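PDB 2BJF: bile salt hydrolase/transferase from Clostridium perfringens, which hydrolyses the amide bond of glycine- and taurine-conjugated bile salts, releasing free bile acids, and can also act as a bile acid amine N-acyltransferase. Local coordinates for residues S25-F37 with T49-F61. Numbering follows the deposited sequence.
Sequences SFNQSIIFIPRNF and TTKYAVLGMGTIF. With DXC ((3alpha,5beta,12alpha)-3,12-dihydroxycholan-24-oic acid), chain B.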
ATOM      1  N   SER A  25     -26.263 -10.580 -16.248  1.00 15.58           N
ATOM      2  CA  SER A  25     -27.387 -11.248 -15.602  1.00 15.36           C
ATOM      3  C   SER A  25     -27.391 -12.714 -16.013  1.00 15.26           C
ATOM      4  O   SER A  25     -27.138 -13.032 -17.176  1.00 15.24           O
ATOM      5  CB  SER A  25     -28.707 -10.586 -16.004  1.00 15.44           C
ATOM      6  OG  SER A  25     -29.821 -11.386 -15.639  1.00 15.55           O
ATOM      7  N   PHE A  26     -27.668 -13.603 -15.062  1.00 15.00           N
ATOM      8  CA  PHE A  26     -27.824 -15.023 -15.385  1.00 14.93           C
ATOM      9  C   PHE A  26     -29.273 -15.507 -15.276  1.00 14.86           C
ATOM     10  O   PHE A  26     -29.532 -16.656 -14.911  1.00 14.79           O
ATOM     11  CB  PHE A  26     -26.823 -15.916 -14.616  1.00 14.90           C
ATOM     12  CG  PHE A  26     -26.971 -15.893 -13.113  1.00 14.75           C
ATOM     13  CD1 PHE A  26     -27.568 -16.960 -12.445  1.00 14.54           C
ATOM     14  CD2 PHE A  26     -26.465 -14.837 -12.360  1.00 14.69           C
ATOM     15  CE1 PHE A  26     -27.686 -16.962 -11.055  1.00 14.38           C
ATOM     16  CE2 PHE A  26     -26.583 -14.825 -10.970  1.00 14.70           C
ATOM     17  CZ  PHE A  26     -27.193 -15.891 -10.316  1.00 14.50           C
ATOM     18  N   ASN A  27     -30.204 -14.619 -15.631  1.00 14.79           N
ATOM     19  CA  ASN A  27     -31.645 -14.889 -15.551  1.00 14.81           C
ATOM     20  C   ASN A  27     -32.033 -15.498 -14.206  1.00 14.47           C
ATOM     21  O   ASN A  27     -32.795 -16.468 -14.138  1.00 14.45           O
ATOM     22  CB  ASN A  27     -32.102 -15.787 -16.708  1.00 15.08           C
ATOM     23  CG  ASN A  27     -31.936 -15.129 -18.065  1.00 16.02           C
ATOM     24  OD1 ASN A  27     -32.107 -13.917 -18.213  1.00 17.54           O
ATOM     25  ND2 ASN A  27     -31.611 -15.932 -19.072  1.00 17.27           N
ATOM     26  N   GLN A  28     -31.493 -14.916 -13.140  1.00 14.06           N
ATOM     27  CA  GLN A  28     -31.637 -15.475 -11.802  1.00 13.77           C
ATOM     28  C   GLN A  28     -33.017 -15.269 -11.195  1.00 13.55           C
ATOM     29  O   GLN A  28     -33.696 -14.273 -11.459  1.00 13.49           O
ATOM     30  CB  GLN A  28     -30.559 -14.937 -10.851  1.00 13.77           C
ATOM     31  CG  GLN A  28     -30.522 -13.421 -10.686  1.00 13.84           C
ATOM     32  CD  GLN A  28     -29.498 -12.747 -11.581  1.00 14.08           C
ATOM     33  OE1 GLN A  28     -29.401 -13.038 -12.774  1.00 13.83           O
ATOM     34  NE2 GLN A  28     -28.728 -11.831 -11.003  1.00 14.32           N
ATOM     35  N   SER A  29     -33.417 -16.244 -10.387  1.00 13.24           N
ATOM     36  CA  SER A  29     -34.572 -16.134  -9.513  1.00 13.07           C
ATOM     37  C   SER A  29     -34.234 -16.899  -8.241  1.00 12.80           C
ATOM     38  O   SER A  29     -33.251 -17.647  -8.202  1.00 12.71           O
ATOM     39  CB  SER A  29     -35.820 -16.717 -10.182  1.00 13.18           C
ATOM     40  OG  SER A  29     -35.676 -18.106 -10.417  1.00 13.61           O
ATOM     41  N   ILE A  30     -35.029 -16.695  -7.198  1.00 12.55           N
ATOM     42  CA  ILE A  30     -34.877 -17.475  -5.980  1.00 12.51           C
ATOM     43  C   ILE A  30     -35.710 -18.743  -6.154  1.00 12.19           C
ATOM     44  O   ILE A  30     -36.929 -18.679  -6.345  1.00 12.48           O
ATOM     45  CB  ILE A  30     -35.281 -16.684  -4.711  1.00 12.66           C
ATOM     46  CG1 ILE A  30     -34.443 -15.406  -4.568  1.00 12.83           C
ATOM     47  CG2 ILE A  30     -35.098 -17.544  -3.469  1.00 12.99           C
ATOM     48  CD1 ILE A  30     -34.964 -14.208  -5.355  1.00 13.71           C
ATOM     49  N   ILE A  31     -35.032 -19.887  -6.110  1.00 11.80           N
ATOM     50  CA  ILE A  31     -35.635 -21.177  -6.447  1.00 11.34           C
ATOM     51  C   ILE A  31     -35.834 -22.048  -5.212  1.00 11.06           C
ATOM     52  O   ILE A  31     -34.899 -22.270  -4.438  1.00 10.75           O
ATOM     53  CB  ILE A  31     -34.774 -21.943  -7.490  1.00 11.43           C
ATOM     54  CG1 ILE A  31     -34.585 -21.103  -8.760  1.00 11.30           C
ATOM     55  CG2 ILE A  31     -35.388 -23.305  -7.827  1.00 11.32           C
ATOM     56  CD1 ILE A  31     -33.534 -21.651  -9.710  1.00 11.44           C
ATOM     57  N   PHE A  32     -37.063 -22.533  -5.040  1.00 10.64           N
ATOM     58  CA  PHE A  32     -37.393 -23.503  -4.002  1.00 10.46           C
ATOM     59  C   PHE A  32     -37.669 -24.864  -4.631  1.00 10.33           C
ATOM     60  O   PHE A  32     -38.475 -24.975  -5.559  1.00 10.27           O
ATOM     61  CB  PHE A  32     -38.610 -23.044  -3.187  1.00 10.48           C
ATOM     62  CG  PHE A  32     -39.136 -24.089  -2.235  1.00 10.19           C
ATOM     63  CD1 PHE A  32     -38.528 -24.292  -0.999  1.00 10.52           C
ATOM     64  CD2 PHE A  32     -40.238 -24.872  -2.576  1.00 10.31           C
ATOM     65  CE1 PHE A  32     -39.005 -25.257  -0.115  1.00 10.15           C
ATOM     66  CE2 PHE A  32     -40.722 -25.844  -1.700  1.00  9.99           C
ATOM     67  CZ  PHE A  32     -40.105 -26.036  -0.466  1.00 10.19           C
ATOM     68  N   ILE A  33     -36.995 -25.891  -4.119  1.00 10.16           N
ATOM     69  CA  ILE A  33     -37.231 -27.270  -4.543  1.00 10.14           C
ATOM     70  C   ILE A  33     -37.644 -28.103  -3.328  1.00 10.20           C
ATOM     71  O   ILE A  33     -36.901 -28.173  -2.349  1.00 10.02           O
ATOM     72  CB  ILE A  33     -35.982 -27.907  -5.215  1.00 10.16           C
ATOM     73  CG1 ILE A  33     -35.406 -26.983  -6.296  1.00  9.94           C
ATOM     74  CG2 ILE A  33     -36.332 -29.275  -5.802  1.00 10.35           C
ATOM     75  CD1 ILE A  33     -34.071 -27.449  -6.871  1.00 10.08           C
ATOM     76  N   PRO A  34     -38.836 -28.730  -3.384  1.00 10.44           N
ATOM     77  CA  PRO A  34     -39.310 -29.552  -2.269  1.00 10.64           C
ATOM     78  C   PRO A  34     -38.582 -30.895  -2.178  1.00 11.01           C
ATOM     79  O   PRO A  34     -37.775 -31.223  -3.052  1.00 10.99           O
ATOM     80  CB  PRO A  34     -40.790 -29.768  -2.603  1.00 10.64           C
ATOM     81  CG  PRO A  34     -40.850 -29.694  -4.085  1.00 10.55           C
ATOM     82  CD  PRO A  34     -39.805 -28.694  -4.495  1.00 10.37           C
ATOM     83  N   ARG A  35     -38.873 -31.653  -1.121  1.00 11.37           N
ATOM     84  CA  ARG A  35     -38.332 -33.002  -0.940  1.00 11.88           C
ATOM     85  C   ARG A  35     -38.826 -33.937  -2.037  1.00 12.14           C
ATOM     86  O   ARG A  35     -39.904 -33.720  -2.604  1.00 12.15           O
ATOM     87  CB  ARG A  35     -38.773 -33.585   0.405  1.00 11.83           C
ATOM     88  CG  ARG A  35     -38.324 -32.830   1.639  1.00 11.85           C
ATOM     89  CD  ARG A  35     -39.223 -33.204   2.805  1.00 11.51           C
ATOM     90  NE  ARG A  35     -38.851 -32.539   4.050  1.00 11.39           N
ATOM     91  CZ  ARG A  35     -39.632 -32.466   5.126  1.00 11.33           C
ATOM     92  NH1 ARG A  35     -40.844 -33.009   5.117  1.00 11.17           N
ATOM     93  NH2 ARG A  35     -39.202 -31.842   6.214  1.00 11.54           N
ATOM     94  N   ASN A  36     -38.037 -34.971  -2.327  0.50 12.37           N
ATOM     95  CA  ASN A  36     -38.420 -36.031  -3.270  0.50 12.65           C
ATOM     96  C   ASN A  36     -38.770 -35.518  -4.675  0.50 12.83           C
ATOM     97  O   ASN A  36     -39.627 -36.081  -5.362  0.50 12.84           O
ATOM     98  CB  ASN A  36     -39.558 -36.883  -2.679  0.50 12.74           C
ATOM     99  CG  ASN A  36     -39.729 -38.218  -3.387  0.50 12.90           C
ATOM    100  OD1 ASN A  36     -40.818 -38.538  -3.867  0.50 13.39           O
ATOM    101  ND2 ASN A  36     -38.656 -39.000  -3.456  0.50 13.35           N
ATOM    102  N   PHE A  37     -38.099 -34.447  -5.095  1.00 12.96           N
ATOM    103  CA  PHE A  37     -38.307 -33.890  -6.433  1.00 13.39           C
ATOM    104  C   PHE A  37     -37.209 -34.338  -7.388  1.00 13.88           C
ATOM    105  O   PHE A  37     -36.022 -34.118  -7.136  1.00 13.84           O
ATOM    106  CB  PHE A  37     -38.399 -32.359  -6.404  1.00 13.47           C
ATOM    107  CG  PHE A  37     -38.826 -31.757  -7.716  1.00 13.40           C
ATOM    108  CD1 PHE A  37     -40.176 -31.583  -8.010  1.00 13.67           C
ATOM    109  CD2 PHE A  37     -37.880 -31.377  -8.666  1.00 13.84           C
ATOM    110  CE1 PHE A  37     -40.577 -31.035  -9.227  1.00 13.73           C
ATOM    111  CE2 PHE A  37     -38.271 -30.832  -9.886  1.00 13.75           C
ATOM    112  CZ  PHE A  37     -39.623 -30.658 -10.165  1.00 13.86           C
ATOM    113  N   THR A  49     -32.638 -36.710  -7.494  1.00 16.49           N
ATOM    114  CA  THR A  49     -33.846 -36.622  -6.681  1.00 15.91           C
ATOM    115  C   THR A  49     -33.474 -36.107  -5.296  1.00 15.36           C
ATOM    116  O   THR A  49     -32.657 -36.712  -4.599  1.00 15.37           O
ATOM    117  CB  THR A  49     -34.581 -37.982  -6.583  1.00 16.02           C
ATOM    118  OG1 THR A  49     -34.869 -38.470  -7.900  1.00 16.24           O
ATOM    119  CG2 THR A  49     -35.888 -37.836  -5.813  1.00 15.95           C
ATOM    120  N   THR A  50     -34.070 -34.981  -4.912  1.00 14.57           N
ATOM    121  CA  THR A  50     -33.749 -34.326  -3.645  1.00 13.88           C
ATOM    122  C   THR A  50     -34.180 -35.166  -2.448  1.00 13.44           C
ATOM    123  O   THR A  50     -35.274 -35.730  -2.436  1.00 13.33           O
ATOM    124  CB  THR A  50     -34.397 -32.923  -3.535  1.00 13.90           C
ATOM    125  OG1 THR A  50     -35.821 -33.036  -3.651  1.00 13.82           O
ATOM    126  CG2 THR A  50     -33.870 -31.990  -4.623  1.00 13.87           C
ATOM    127  N   LYS A  51     -33.299 -35.266  -1.457  1.00 12.91           N
ATOM    128  CA  LYS A  51     -33.655 -35.844  -0.167  1.00 12.57           C
ATOM    129  C   LYS A  51     -34.198 -34.730   0.721  1.00 12.17           C
ATOM    130  O   LYS A  51     -35.226 -34.892   1.380  1.00 12.09           O
ATOM    131  CB  LYS A  51     -32.445 -36.525   0.483  1.00 12.51           C
ATOM    132  CG  LYS A  51     -32.734 -37.173   1.832  1.00 12.82           C
ATOM    133  CD  LYS A  51     -31.473 -37.744   2.458  1.00 12.92           C
ATOM    134  CE  LYS A  51     -31.756 -38.315   3.837  1.00 13.80           C
ATOM    135  NZ  LYS A  51     -30.537 -38.911   4.450  1.00 14.56           N
ATOM    136  N   TYR A  52     -33.501 -33.595   0.713  1.00 11.72           N
ATOM    137  CA  TYR A  52     -33.894 -32.427   1.495  1.00 11.39           C
ATOM    138  C   TYR A  52     -34.388 -31.299   0.595  1.00 11.12           C
ATOM    139  O   TYR A  52     -33.940 -31.161  -0.548  1.00 11.08           O
ATOM    140  CB  TYR A  52     -32.719 -31.936   2.349  1.00 11.44           C
ATOM    141  CG  TYR A  52     -32.146 -32.988   3.278  1.00 11.57           C
ATOM    142  CD1 TYR A  52     -32.920 -33.544   4.297  1.00 11.73           C
ATOM    143  CD2 TYR A  52     -30.826 -33.421   3.142  1.00 11.60           C
ATOM    144  CE1 TYR A  52     -32.399 -34.508   5.154  1.00 11.85           C
ATOM    145  CE2 TYR A  52     -30.293 -34.385   3.997  1.00 11.43           C
ATOM    146  CZ  TYR A  52     -31.087 -34.924   4.998  1.00 11.71           C
ATOM    147  OH  TYR A  52     -30.569 -35.877   5.846  1.00 11.71           O
ATOM    148  N   ALA A  53     -35.318 -30.502   1.120  1.00 10.72           N
ATOM    149  CA  ALA A  53     -35.816 -29.318   0.424  1.00 10.48           C
ATOM    150  C   ALA A  53     -34.720 -28.260   0.339  1.00 10.35           C
ATOM    151  O   ALA A  53     -33.910 -28.132   1.254  1.00 10.27           O
ATOM    152  CB  ALA A  53     -37.040 -28.762   1.130  1.00 10.59           C
ATOM    153  N   VAL A  54     -34.707 -27.512  -0.763  1.00 10.18           N
ATOM    154  CA  VAL A  54     -33.636 -26.560  -1.067  1.00 10.14           C
ATOM    155  C   VAL A  54     -34.206 -25.177  -1.389  1.00 10.16           C
ATOM    156  O   VAL A  54     -35.246 -25.066  -2.040  1.00  9.98           O
ATOM    157  CB  VAL A  54     -32.769 -27.060  -2.263  1.00 10.17           C
ATOM    158  CG1 VAL A  54     -31.702 -26.043  -2.648  1.00 10.43           C
ATOM    159  CG2 VAL A  54     -32.121 -28.408  -1.942  1.00 10.17           C
ATOM    160  N   LEU A  55     -33.521 -24.132  -0.924  1.00 10.14           N
ATOM    161  CA  LEU A  55     -33.846 -22.752  -1.287  1.00 10.33           C
ATOM    162  C   LEU A  55     -32.574 -21.956  -1.562  1.00 10.46           C
ATOM    163  O   LEU A  55     -31.639 -21.976  -0.760  1.00 10.59           O
ATOM    164  CB  LEU A  55     -34.662 -22.065  -0.186  1.00 10.33           C
ATOM    165  CG  LEU A  55     -35.101 -20.617  -0.455  1.00 10.43           C
ATOM    166  CD1 LEU A  55     -36.178 -20.559  -1.532  1.00 10.98           C
ATOM    167  CD2 LEU A  55     -35.585 -19.940   0.820  1.00 10.38           C
ATOM    168  N   GLY A  56     -32.546 -21.258  -2.695  1.00 10.64           N
ATOM    169  CA  GLY A  56     -31.410 -20.400  -3.027  1.00 10.78           C
ATOM    170  C   GLY A  56     -31.530 -19.662  -4.344  1.00 11.05           C
ATOM    171  O   GLY A  56     -32.514 -19.813  -5.068  1.00 11.21           O
ATOM    172  N   MET A  57     -30.520 -18.849  -4.646  1.00 11.10           N
ATOM    173  CA  MET A  57     -30.464 -18.130  -5.913  1.00 11.41           C
ATOM    174  C   MET A  57     -29.908 -19.034  -7.001  1.00 11.76           C
ATOM    175  O   MET A  57     -28.892 -19.703  -6.809  1.00 11.69           O
ATOM    176  CB  MET A  57     -29.595 -16.876  -5.792  1.00 11.35           C
ATOM    177  CG  MET A  57     -29.751 -15.893  -6.951  1.00 11.24           C
ATOM    178  SD  MET A  57     -31.279 -14.935  -6.868  1.00 11.32           S
ATOM    179  CE  MET A  57     -30.860 -13.746  -5.592  1.00 11.05           C
ATOM    180  N   GLY A  58     -30.578 -19.049  -8.145  1.00 12.16           N
ATOM    181  CA  GLY A  58     -30.105 -19.814  -9.287  1.00 12.76           C
ATOM    182  C   GLY A  58     -30.881 -19.486 -10.540  1.00 13.30           C
ATOM    183  O   GLY A  58     -31.554 -18.459 -10.614  1.00 13.15           O
ATOM    184  N   THR A  59     -30.781 -20.366 -11.528  1.00 13.82           N
ATOM    185  CA  THR A  59     -31.537 -20.224 -12.762  1.00 14.59           C
ATOM    186  C   THR A  59     -31.960 -21.589 -13.294  1.00 15.21           C
ATOM    187  O   THR A  59     -31.350 -22.612 -12.967  1.00 15.09           O
ATOM    188  CB  THR A  59     -30.757 -19.420 -13.838  1.00 14.58           C
ATOM    189  OG1 THR A  59     -31.615 -19.142 -14.951  1.00 14.71           O
ATOM    190  CG2 THR A  59     -29.513 -20.173 -14.320  1.00 14.74           C
ATOM    191  N   ILE A  60     -33.023 -21.596 -14.091  1.00 16.03           N
ATOM    192  CA  ILE A  60     -33.487 -22.817 -14.735  1.00 16.95           C
ATOM    193  C   ILE A  60     -33.046 -22.783 -16.196  1.00 17.40           C
ATOM    194  O   ILE A  60     -33.616 -22.059 -17.017  1.00 17.51           O
ATOM    195  CB  ILE A  60     -35.018 -23.006 -14.588  1.00 17.03           C
ATOM    196  CG1 ILE A  60     -35.411 -22.993 -13.103  1.00 17.33           C
ATOM    197  CG2 ILE A  60     -35.462 -24.313 -15.243  1.00 17.34           C
ATOM    198  CD1 ILE A  60     -36.884 -22.733 -12.839  1.00 17.92           C
ATOM    199  N   PHE A  61     -32.006 -23.555 -16.495  1.00 18.11           N
ATOM    200  CA  PHE A  61     -31.385 -23.569 -17.814  1.00 18.75           C
ATOM    201  C   PHE A  61     -31.704 -24.882 -18.511  1.00 19.07           C
ATOM    202  O   PHE A  61     -31.426 -25.961 -17.976  1.00 19.28           O
ATOM    203  CB  PHE A  61     -29.870 -23.384 -17.684  1.00 18.92           C
ATOM    204  CG  PHE A  61     -29.177 -23.067 -18.983  1.00 19.29           C
ATOM    205  CD1 PHE A  61     -29.028 -21.748 -19.405  1.00 19.66           C
ATOM    206  CD2 PHE A  61     -28.657 -24.086 -19.776  1.00 19.80           C
ATOM    207  CE1 PHE A  61     -28.380 -21.450 -20.603  1.00 19.86           C
ATOM    208  CE2 PHE A  61     -28.008 -23.798 -20.977  1.00 19.94           C
ATOM    209  CZ  PHE A  61     -27.870 -22.478 -21.389  1.00 19.67           C
TER
HETATM  210  C1  DXC B 330     -22.945 -20.994 -19.205  1.00 29.17           C
HETATM  211  C2  DXC B 330     -22.805 -22.124 -18.185  1.00 29.02           C
HETATM  212  C3  DXC B 330     -24.150 -22.581 -17.592  1.00 28.91           C
HETATM  213  C4  DXC B 330     -25.015 -21.431 -17.045  1.00 28.88           C
HETATM  214  C5  DXC B 330     -25.107 -20.319 -18.091  1.00 29.00           C
HETATM  215  C6  DXC B 330     -23.753 -19.840 -18.619  1.00 29.19           C
HETATM  216  C7  DXC B 330     -23.897 -23.685 -16.554  1.00 28.88           C
HETATM  217  C8  DXC B 330     -23.357 -23.168 -15.218  1.00 28.80           C
HETATM  218  C9  DXC B 330     -24.116 -21.963 -14.661  1.00 28.65           C
HETATM  219  C10 DXC B 330     -24.389 -20.887 -15.734  1.00 28.68           C
HETATM  220  C11 DXC B 330     -23.317 -21.280 -13.546  1.00 28.53           C
HETATM  221  C12 DXC B 330     -24.019 -20.090 -12.888  1.00 28.48           C
HETATM  222  C13 DXC B 330     -24.354 -19.033 -13.952  1.00 28.49           C
HETATM  223  C14 DXC B 330     -25.103 -19.654 -15.142  1.00 28.61           C
HETATM  224  C15 DXC B 330     -22.746 -22.123 -12.406  1.00 28.59           C
HETATM  225  C16 DXC B 330     -22.432 -21.078 -11.329  1.00 28.57           C
HETATM  226  C17 DXC B 330     -22.935 -19.724 -11.862  1.00 28.46           C
HETATM  227  C18 DXC B 330     -26.439 -21.926 -16.791  1.00 28.92           C
HETATM  228  C19 DXC B 330     -23.234 -18.720 -10.727  1.00 28.50           C
HETATM  229  O1  DXC B 330     -23.172 -18.360 -14.413  1.00 28.44           O
HETATM  230  O2  DXC B 330     -21.643 -20.521 -19.571  1.00 29.63           O
HETATM  231  C20 DXC B 330     -25.321 -20.514 -12.182  1.00 28.53           C
HETATM  232  C21 DXC B 330     -21.961 -18.343  -9.958  1.00 28.53           C
HETATM  233  C22 DXC B 330     -20.899 -17.684 -10.844  1.00 28.83           C
HETATM  234  C23 DXC B 330     -19.932 -16.831 -10.054  1.00 28.94           C
HETATM  235  O3  DXC B 330     -20.153 -16.600  -8.846  1.00 28.99           O
HETATM  236  O4  DXC B 330     -18.935 -16.380 -10.656  1.00 29.34           O
HETATM  237  C24 DXC B 330     -23.957 -17.444 -11.170  1.00 28.49           C
HETATM  238  O   HOH W   1     -36.422 -38.812  -1.785  1.00 31.19           O
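Ile31 and Gly56 form the central hydrogen-bonded pair of two antiparallel strands, with Ile31 N 2.7 Å from Gly56 O and Gly56 N 3.1 Å from Ile31 O. Ser29 with Gly58 and Ile33 with Val54 repeat the two-bond pattern on either side. On the Ile31 face the partner positions are the glycines Gly56 and Gly58. The extended Ile31 side chain (chi2 168°) reaches over the Gly58 backbone, its CD1 3.5 Å from Gly58 C and also touching Ile60 CG1. On the other face, Leu55 CD1 meets Ile30 CG2 at 3.7 Å and the edge of the Phe32 ring. Met57 folds back at chi2 (76°), which brings SD beside Ile30 CG1 (3.9 Å).

Past the strands, Thr50 OG1 bonds twice to residues 34-37. It donates to Pro34 O (2.7 Å), on a lone pair in the carbonyl plane, and accepts from Phe37 N (3.0 Å). A chi1 of 59° turns OG1 to meet both, while CG2 packs on Ile33 CG2. Nearby, Arg35 CG packs against Lys51 O, while its guanidinium forms salt bridges with Glu73 and Asp310.

At the opposite end, Gln28 CB lies over one face of the Phe26 ring, toward its rim. Deoxycholate C24 sits 3.5 Å above the centre of the other. Thr59 CG2 lies at the ring edge. Phe61 touches deoxycholate C18. The pair belongs to the curled antiparallel sheet of this Ntn-hydrolase, and Phe26 and Phe61 at this end help line the deoxycholate site.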